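Local coordinates for protein folylpolyglutamate synthase (FolC) (Helicobacter pylori, PDB 6K8C) that probably adds glutamate to dihydropteroate and extends the glutamate tail of tetrahydrofolates, spending ATP in folate biosynthesis, at residues I50-N56 with L159-I165; S190-P196 with K215-N221; I308-N313 with E371-G377. One frame throughout, in Å; residues are numbered along the deposited sequence.

How the contacts relate
Contacts 1 and 2 sit side by side in one sheet of the Mur ligase middle domain: strand 159-162 of contact 1 is the neighbour of strand 191-194 of contact 2, and the centres of the two contacts are about 10 Å apart. Contact 1 is buried and ends in loops tied together by polar bonds, whereas contact 2 reaches the sheet's last strand, 215-218, and is only partly buried, with aliphatic packing and waters. Contact 3 belongs to the separate sheet of the glutamate ligase domain, its centre about 30 Å from that of contact 1. It too is buried; its tyrosines, like F162 and H51 of contact 1, contrast with contact 2's aliphatic side-chain packing.

Contact 1 (I50-N56 with L159-I165); sequences IHVVGTN and LSVFTPI
T163 reaches across to the loop after strand 50-53, and its side chain can be traced atom by atom. CB lies 3.2 Å from N56 O. From there OG1 turns into the slot between the backbone N and the carbonyl carbon (chi1 74°), which brings it to the same oxygen: OG1 donates to N56 O at 2.8 Å, tilted about 35° from the carbonyl plane. OG1 also lies 3.3 Å from G54 CA, a close approach that the missing side chain of G54 permits. The other branch, CG2, meets V52 CG1 at 4.0 Å, the two side chains crossing at about a right angle. One residue on, P164 O takes two backbone donors, T55 N at 3.0 Å and N56 N nearly head-on at 3.1 Å, so three bonds hold the loop at T55 and N56, two into the P164 carbonyl and one from the T163 hydroxyl.

Upstream the segments form a regular parallel pair, with H51 and V53 bonded to L159, V161 and T163. V53 CG1 lies 3.7 Å from F162 CE1, the two side chains running alongside each other, while V53 CG2 sits over one face of the H51 imidazole. A water joins H51 ND1 to S160 OG, and H51 NE2 is bonded to T152. Helices 241-254 and 58-70 pack against the face where I50 CG2 meets V161 CG2 at 3.9 Å. The glycine-rich turn leaving a central parallel strand and entering helix 58-70, with K58 NZ bonded to G54 O, is the P-loop arrangement of the Mur ligase middle domain.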
# COMPACT_ATOMS: atom_id res chain seq x y z
N ILE A 50 -9.76 6.19 -9.97
CA ILE A 50 -9.81 4.75 -9.76
C ILE A 50 -9.64 4.48 -8.27
O ILE A 50 -8.61 4.82 -7.69
CB ILE A 50 -8.73 4.03 -10.58
CG1 ILE A 50 -8.94 4.29 -12.07
CG2 ILE A 50 -8.78 2.53 -10.30
CD1 ILE A 50 -7.97 5.27 -12.66
N HIS A 51 -10.65 3.87 -7.67
CA HIS A 51 -10.67 3.62 -6.23
C HIS A 51 -10.15 2.20 -5.97
O HIS A 51 -10.80 1.23 -6.36
CB HIS A 51 -12.08 3.79 -5.68
CG HIS A 51 -12.15 4.04 -4.21
ND1 HIS A 51 -13.30 3.83 -3.47
CD2 HIS A 51 -11.23 4.50 -3.33
CE1 HIS A 51 -13.08 4.14 -2.21
NE2 HIS A 51 -11.83 4.55 -2.10
N VAL A 52 -9.00 2.09 -5.31
CA VAL A 52 -8.41 0.80 -4.99
C VAL A 52 -8.79 0.44 -3.55
O VAL A 52 -8.42 1.15 -2.61
CB VAL A 52 -6.88 0.83 -5.17
CG1 VAL A 52 -6.28 -0.54 -4.86
CG2 VAL A 52 -6.52 1.24 -6.59
N VAL A 53 -9.54 -0.65 -3.39
CA VAL A 53 -10.11 -1.07 -2.12
C VAL A 53 -9.78 -2.54 -1.90
O VAL A 53 -9.87 -3.35 -2.83
CB VAL A 53 -11.64 -0.85 -2.09
CG1 VAL A 53 -12.25 -1.43 -0.83
CG2 VAL A 53 -11.97 0.64 -2.21
N GLY A 54 -9.39 -2.89 -0.69
CA GLY A 54 -9.11 -4.28 -0.37
C GLY A 54 -8.20 -4.39 0.83
O GLY A 54 -7.91 -3.41 1.51
N THR A 55 -7.75 -5.62 1.08
CA THR A 55 -6.86 -5.90 2.20
C THR A 55 -5.42 -6.12 1.77
O THR A 55 -4.51 -5.50 2.32
CB THR A 55 -7.35 -7.13 2.98
OG1 THR A 55 -8.69 -6.90 3.43
CG2 THR A 55 -6.45 -7.40 4.17
N ASN A 56 -5.19 -6.98 0.78
CA ASN A 56 -3.86 -7.31 0.32
C ASN A 56 -3.67 -6.85 -1.12
O ASN A 56 -4.62 -6.79 -1.90
CB ASN A 56 -3.61 -8.82 0.41
CG ASN A 56 -3.71 -9.34 1.83
OD1 ASN A 56 -3.18 -8.72 2.76
ND2 ASN A 56 -4.39 -10.46 2.01
N LEU A 159 -14.04 4.07 -11.59
CA LEU A 159 -13.83 2.63 -11.51
C LEU A 159 -13.35 2.29 -10.11
O LEU A 159 -12.57 3.04 -9.52
CB LEU A 159 -12.79 2.18 -12.54
CG LEU A 159 -12.35 0.73 -12.56
CD1 LEU A 159 -13.46 -0.15 -13.10
CD2 LEU A 159 -11.08 0.60 -13.40
N SER A 160 -13.83 1.17 -9.57
CA SER A 160 -13.29 0.60 -8.35
C SER A 160 -12.54 -0.68 -8.69
O SER A 160 -12.96 -1.44 -9.57
CB SER A 160 -14.40 0.29 -7.34
OG SER A 160 -15.11 1.47 -6.99
N VAL A 161 -11.42 -0.91 -8.02
CA VAL A 161 -10.68 -2.16 -8.11
C VAL A 161 -10.66 -2.79 -6.73
O VAL A 161 -10.10 -2.21 -5.79
CB VAL A 161 -9.25 -1.95 -8.64
CG1 VAL A 161 -8.50 -3.27 -8.65
CG2 VAL A 161 -9.28 -1.34 -10.03
N PHE A 162 -11.29 -3.96 -6.59
CA PHE A 162 -11.32 -4.66 -5.31
C PHE A 162 -10.24 -5.73 -5.32
O PHE A 162 -10.39 -6.77 -5.97
CB PHE A 162 -12.71 -5.25 -5.05
CG PHE A 162 -13.76 -4.20 -4.80
CD1 PHE A 162 -13.80 -3.52 -3.58
CD2 PHE A 162 -14.69 -3.88 -5.77
CE1 PHE A 162 -14.76 -2.55 -3.34
CE2 PHE A 162 -15.65 -2.91 -5.54
CZ PHE A 162 -15.68 -2.24 -4.32
N THR A 163 -9.15 -5.46 -4.61
CA THR A 163 -8.09 -6.45 -4.40
C THR A 163 -8.57 -7.46 -3.37
O THR A 163 -9.66 -7.32 -2.80
CB THR A 163 -6.80 -5.72 -4.01
OG1 THR A 163 -6.88 -5.27 -2.65
CG2 THR A 163 -6.55 -4.53 -4.92
N PRO A 164 -7.81 -8.54 -3.12
CA PRO A 164 -8.29 -9.58 -2.20
C PRO A 164 -8.57 -9.04 -0.80
O PRO A 164 -7.78 -8.29 -0.23
CB PRO A 164 -7.15 -10.60 -2.20
CG PRO A 164 -6.59 -10.50 -3.58
CD PRO A 164 -6.62 -9.00 -3.86
N ILE A 165 -9.72 -9.45 -0.25
CA ILE A 165 -10.21 -8.98 1.05
C ILE A 165 -10.06 -10.11 2.07
O ILE A 165 -10.43 -11.26 1.80
CB ILE A 165 -11.68 -8.54 0.95
CG1 ILE A 165 -11.81 -7.33 0.02
CG2 ILE A 165 -12.24 -8.22 2.33
CD1 ILE A 165 -13.20 -7.16 -0.55
O HOH W 1 -15.39 1.85 -4.24

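Contact 2 (S190-P196 with K215-N221); sequences SLSIIAP and KLIVVQN
L191 and K215 lie alongside each other, L191 CD1 pressing on K215 CD at 3.4 Å, tighter than ordinary van der Waals contact. The methylenes of the lysine do the touching, and its extended chain carries the amino group away from the strand pair. L191 CD1 also reaches I217 CD1 at 3.9 Å. Further along the same face I193 runs beside I217 and sends CG2 across to V219 CG2, another tight pair at 3.5 Å. The opposite face is gathered round I194 CG2, which meets L216 CD1 and V218 CG2, both at 3.9 Å. That methyl lies between the backbone N and the carbonyl carbon because CG1 has taken the place anti to N (chi1 -174°).

Behind these side chains the parallel backbone bonds set the spacing: K215 N to S190 O, S192 N to K215 O, I217 N to S192 O (2.7 Å, almost straight at 174°), I194 N to I217 O and V219 N to I194 O. Past the strands P196 CG rests 3.8 Å from V219 O. A water donates to both I194 O and V219 O, spanning the two chains where the strands finish.

Further out, helix 199-211, the link of this beta-alpha-beta unit, covers I194 and L216, whereas helix 241-254 packs on I193 and P196. Strand 159-162 holds the other edge of strand 191-194. The last strand of the sheet is thus held by backbone bonds and aliphatic contacts, to which K215 adds just its methylenes, lying beside a leucine.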
# COMPACT_ATOMS: atom_id res chain seq x y z
N SER A 190 -20.69 2.17 -10.16
CA SER A 190 -21.37 1.51 -11.26
C SER A 190 -20.48 0.53 -12.01
O SER A 190 -21.00 -0.32 -12.74
CB SER A 190 -21.92 2.55 -12.23
OG SER A 190 -20.88 3.31 -12.81
N LEU A 191 -19.16 0.62 -11.85
CA LEU A 191 -18.21 -0.18 -12.63
C LEU A 191 -17.07 -0.59 -11.72
O LEU A 191 -16.36 0.27 -11.18
CB LEU A 191 -17.70 0.62 -13.83
CG LEU A 191 -16.71 -0.09 -14.77
CD1 LEU A 191 -17.32 -1.36 -15.30
CD2 LEU A 191 -16.29 0.84 -15.90
N SER A 192 -16.87 -1.90 -11.55
CA SER A 192 -15.85 -2.39 -10.64
C SER A 192 -15.21 -3.66 -11.17
O SER A 192 -15.88 -4.50 -11.78
CB SER A 192 -16.42 -2.65 -9.25
OG SER A 192 -17.06 -1.49 -8.74
N ILE A 193 -13.91 -3.78 -10.92
CA ILE A 193 -13.14 -4.99 -11.17
C ILE A 193 -12.89 -5.65 -9.83
O ILE A 193 -12.58 -4.97 -8.85
CB ILE A 193 -11.83 -4.66 -11.88
CG1 ILE A 193 -12.12 -4.19 -13.31
CG2 ILE A 193 -10.88 -5.86 -11.90
CD1 ILE A 193 -11.43 -2.93 -13.64
N ILE A 194 -13.05 -6.97 -9.76
CA ILE A 194 -12.82 -7.68 -8.50
C ILE A 194 -11.79 -8.79 -8.74
O ILE A 194 -11.99 -9.64 -9.61
CB ILE A 194 -14.12 -8.23 -7.89
CG1 ILE A 194 -13.86 -8.82 -6.50
CG2 ILE A 194 -14.83 -9.22 -8.79
CD1 ILE A 194 -15.03 -8.68 -5.55
N ALA A 195 -10.69 -8.74 -7.98
CA ALA A 195 -9.70 -9.80 -7.97
C ALA A 195 -10.31 -11.08 -7.39
O ALA A 195 -11.36 -11.04 -6.74
CB ALA A 195 -8.48 -9.37 -7.15
N PRO A 196 -9.67 -12.24 -7.61
CA PRO A 196 -10.18 -13.48 -7.01
C PRO A 196 -10.29 -13.35 -5.49
O PRO A 196 -9.37 -12.87 -4.83
CB PRO A 196 -9.14 -14.53 -7.42
CG PRO A 196 -8.56 -13.99 -8.69
CD PRO A 196 -8.51 -12.50 -8.49
N LYS A 215 -22.04 -2.95 -12.69
CA LYS A 215 -21.31 -3.93 -13.48
C LYS A 215 -20.08 -4.37 -12.71
O LYS A 215 -19.23 -3.55 -12.35
CB LYS A 215 -20.94 -3.37 -14.86
CG LYS A 215 -20.14 -4.35 -15.72
CD LYS A 215 -19.36 -3.63 -16.81
CE LYS A 215 -19.07 -4.51 -18.02
NZ LYS A 215 -18.42 -3.70 -19.09
N LEU A 216 -20.00 -5.67 -12.43
CA LEU A 216 -18.90 -6.27 -11.68
C LEU A 216 -18.11 -7.15 -12.64
O LEU A 216 -18.65 -8.13 -13.17
CB LEU A 216 -19.44 -7.08 -10.50
CG LEU A 216 -18.48 -7.63 -9.47
CD1 LEU A 216 -17.68 -6.50 -8.82
CD2 LEU A 216 -19.25 -8.43 -8.42
N ILE A 217 -16.85 -6.80 -12.87
CA ILE A 217 -15.98 -7.55 -13.77
C ILE A 217 -15.13 -8.48 -12.92
O ILE A 217 -14.24 -8.03 -12.19
CB ILE A 217 -15.11 -6.63 -14.63
CG1 ILE A 217 -15.98 -5.78 -15.56
CG2 ILE A 217 -14.11 -7.44 -15.44
CD1 ILE A 217 -15.24 -4.57 -16.13
N VAL A 218 -15.39 -9.78 -13.01
CA VAL A 218 -14.72 -10.76 -12.17
C VAL A 218 -13.45 -11.22 -12.87
O VAL A 218 -13.50 -11.77 -13.97
CB VAL A 218 -15.65 -11.94 -11.85
CG1 VAL A 218 -14.95 -12.95 -10.96
CG2 VAL A 218 -16.94 -11.44 -11.20
N VAL A 219 -12.31 -11.01 -12.23
CA VAL A 219 -11.03 -11.41 -12.81
C VAL A 219 -10.88 -12.91 -12.69
O VAL A 219 -11.00 -13.47 -11.59
CB VAL A 219 -9.86 -10.67 -12.13
CG1 VAL A 219 -8.54 -11.23 -12.63
CG2 VAL A 219 -9.95 -9.18 -12.41
N GLN A 220 -10.62 -13.58 -13.81
CA GLN A 220 -10.39 -15.02 -13.81
C GLN A 220 -9.15 -15.36 -13.00
O GLN A 220 -8.15 -14.65 -13.03
CB GLN A 220 -10.23 -15.53 -15.24
CG GLN A 220 -11.52 -15.61 -16.03
CD GLN A 220 -11.47 -16.72 -17.06
OE1 GLN A 220 -10.57 -16.76 -17.91
NE2 GLN A 220 -12.43 -17.63 -17.00
N ASN A 221 -9.22 -16.49 -12.28
CA ASN A 221 -8.08 -16.98 -11.51
C ASN A 221 -7.12 -17.67 -12.48
O ASN A 221 -7.09 -18.89 -12.62
CB ASN A 221 -8.54 -17.91 -10.39
CG ASN A 221 -7.43 -18.24 -9.41
OD1 ASN A 221 -6.25 -18.21 -9.75
ND2 ASN A 221 -7.81 -18.55 -8.18
O HOH W 2 -19.43 -2.02 -9.45
O HOH W 3 -12.21 -12.65 -9.36

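Contact 3 (I308-N313 with E371-G377); sequences IILIYN and ENYLVYG
Two central, parallel strands of the six-stranded sheet in the glutamate ligase domain meet here, I309 and I311 packing against Y373 and V375 on one face. The Y373 ring bridges both isoleucines: its CD2 is 3.6 Å from I309 CB and equally 3.6 Å from I311 CD1, while CE2 lies 3.7 Å from I309 CD1. The ring reaches them because CG stands anti to the carbonyl carbon (chi1 -58°), and the bond of Y373 OH to E368 N holds its far end. I311 CD1 continues to V375 CG2.

On the other face L310 lies beside L374, with CD1 of L310 3.7 Å from CD2 of L374, and I308 CD1 comes up to L374 CB. Helices 290-303 and 320-327 cover this side, and Y376 OH is bonded to S292 there. Four backbone bonds join the strands, from I309 N to N372 O, L374 N to I309 O, I311 N to L374 O (2.7 Å) and Y376 N to I311 O. Beyond them the chains stay close: Y312 CD1 approaches Y376 O, and G377, lacking a side chain, brings its CA to 3.4 Å from N313 O, a buried carbonyl with no hydrogen-bond partner in the model.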
# COMPACT_ATOMS: atom_id res chain seq x y z
N ILE A 308 21.78 -14.63 7.45
CA ILE A 308 21.77 -13.29 8.00
C ILE A 308 20.88 -13.25 9.23
O ILE A 308 20.30 -14.26 9.63
CB ILE A 308 21.32 -12.23 6.96
CG1 ILE A 308 19.82 -12.35 6.67
CG2 ILE A 308 22.13 -12.36 5.68
CD1 ILE A 308 19.31 -11.25 5.76
N ILE A 309 20.77 -12.07 9.82
CA ILE A 309 19.96 -11.85 11.02
C ILE A 309 18.63 -11.24 10.61
O ILE A 309 18.58 -10.34 9.75
CB ILE A 309 20.71 -10.94 12.01
CG1 ILE A 309 22.04 -11.58 12.42
CG2 ILE A 309 19.85 -10.63 13.23
CD1 ILE A 309 22.85 -10.75 13.41
N LEU A 310 17.55 -11.71 11.21
CA LEU A 310 16.22 -11.18 10.96
C LEU A 310 15.82 -10.23 12.08
O LEU A 310 15.87 -10.60 13.26
CB LEU A 310 15.20 -12.31 10.83
CG LEU A 310 13.77 -11.88 10.50
CD1 LEU A 310 13.70 -11.31 9.08
CD2 LEU A 310 12.81 -13.05 10.64
N ILE A 311 15.41 -9.02 11.72
CA ILE A 311 14.83 -8.06 12.65
C ILE A 311 13.33 -8.05 12.39
O ILE A 311 12.88 -7.72 11.29
CB ILE A 311 15.44 -6.65 12.47
CG1 ILE A 311 16.92 -6.68 12.84
CG2 ILE A 311 14.71 -5.62 13.32
CD1 ILE A 311 17.72 -5.51 12.30
N TYR A 312 12.54 -8.42 13.40
CA TYR A 312 11.21 -8.94 13.12
C TYR A 312 10.23 -8.66 14.26
O TYR A 312 10.58 -8.74 15.44
CB TYR A 312 11.29 -10.46 12.88
CG TYR A 312 9.96 -11.15 12.66
CD1 TYR A 312 9.40 -11.23 11.38
CD2 TYR A 312 9.27 -11.73 13.71
CE1 TYR A 312 8.19 -11.86 11.17
CE2 TYR A 312 8.05 -12.36 13.51
CZ TYR A 312 7.52 -12.43 12.24
OH TYR A 312 6.31 -13.06 12.03
N ASN A 313 9.01 -8.33 13.87
CA ASN A 313 7.83 -8.48 14.71
C ASN A 313 6.64 -8.61 13.77
O ASN A 313 6.75 -8.41 12.56
CB ASN A 313 7.66 -7.30 15.68
CG ASN A 313 7.11 -7.74 17.03
OD1 ASN A 313 6.44 -8.78 17.13
ND2 ASN A 313 7.36 -6.95 18.06
N GLU A 371 27.58 -7.39 10.27
CA GLU A 371 26.50 -8.35 10.07
C GLU A 371 25.51 -7.81 9.04
O GLU A 371 25.45 -6.60 8.78
CB GLU A 371 25.77 -8.65 11.39
CG GLU A 371 26.68 -9.19 12.49
CD GLU A 371 26.94 -10.68 12.38
OE1 GLU A 371 26.49 -11.30 11.39
OE2 GLU A 371 27.59 -11.24 13.29
N ASN A 372 24.73 -8.72 8.46
CA ASN A 372 23.69 -8.38 7.50
C ASN A 372 22.32 -8.67 8.09
O ASN A 372 22.16 -9.59 8.91
CB ASN A 372 23.88 -9.15 6.20
CG ASN A 372 25.23 -8.88 5.56
OD1 ASN A 372 25.64 -7.73 5.42
ND2 ASN A 372 25.92 -9.95 5.17
N TYR A 373 21.32 -7.89 7.68
CA TYR A 373 20.02 -7.91 8.33
C TYR A 373 18.90 -7.81 7.31
O TYR A 373 19.02 -7.09 6.31
CB TYR A 373 19.87 -6.75 9.33
CG TYR A 373 20.91 -6.73 10.42
CD1 TYR A 373 22.12 -6.06 10.24
CD2 TYR A 373 20.69 -7.37 11.63
CE1 TYR A 373 23.07 -6.04 11.23
CE2 TYR A 373 21.64 -7.35 12.64
CZ TYR A 373 22.84 -6.67 12.43
OH TYR A 373 23.80 -6.64 13.42
N LEU A 374 17.80 -8.52 7.58
CA LEU A 374 16.51 -8.26 6.96
C LEU A 374 15.57 -7.72 8.03
O LEU A 374 15.39 -8.34 9.08
CB LEU A 374 15.91 -9.53 6.33
CG LEU A 374 14.44 -9.44 5.90
CD1 LEU A 374 14.25 -8.36 4.84
CD2 LEU A 374 13.91 -10.79 5.39
N VAL A 375 14.99 -6.55 7.77
CA VAL A 375 13.96 -5.95 8.61
C VAL A 375 12.62 -6.24 7.94
O VAL A 375 12.41 -5.87 6.79
CB VAL A 375 14.19 -4.44 8.79
CG1 VAL A 375 13.03 -3.80 9.54
CG2 VAL A 375 15.52 -4.19 9.50
N TYR A 376 11.72 -6.91 8.66
CA TYR A 376 10.56 -7.51 8.03
C TYR A 376 9.40 -7.60 9.01
O TYR A 376 9.59 -7.90 10.19
CB TYR A 376 10.92 -8.90 7.50
CG TYR A 376 9.85 -9.63 6.73
CD1 TYR A 376 9.30 -9.10 5.57
CD2 TYR A 376 9.41 -10.89 7.14
CE1 TYR A 376 8.33 -9.79 4.85
CE2 TYR A 376 8.45 -11.58 6.43
CZ TYR A 376 7.91 -11.03 5.29
OH TYR A 376 6.96 -11.73 4.58
N GLY A 377 8.19 -7.36 8.50
CA GLY A 377 7.02 -7.71 9.28
C GLY A 377 5.79 -6.86 9.05
O GLY A 377 4.67 -7.38 9.09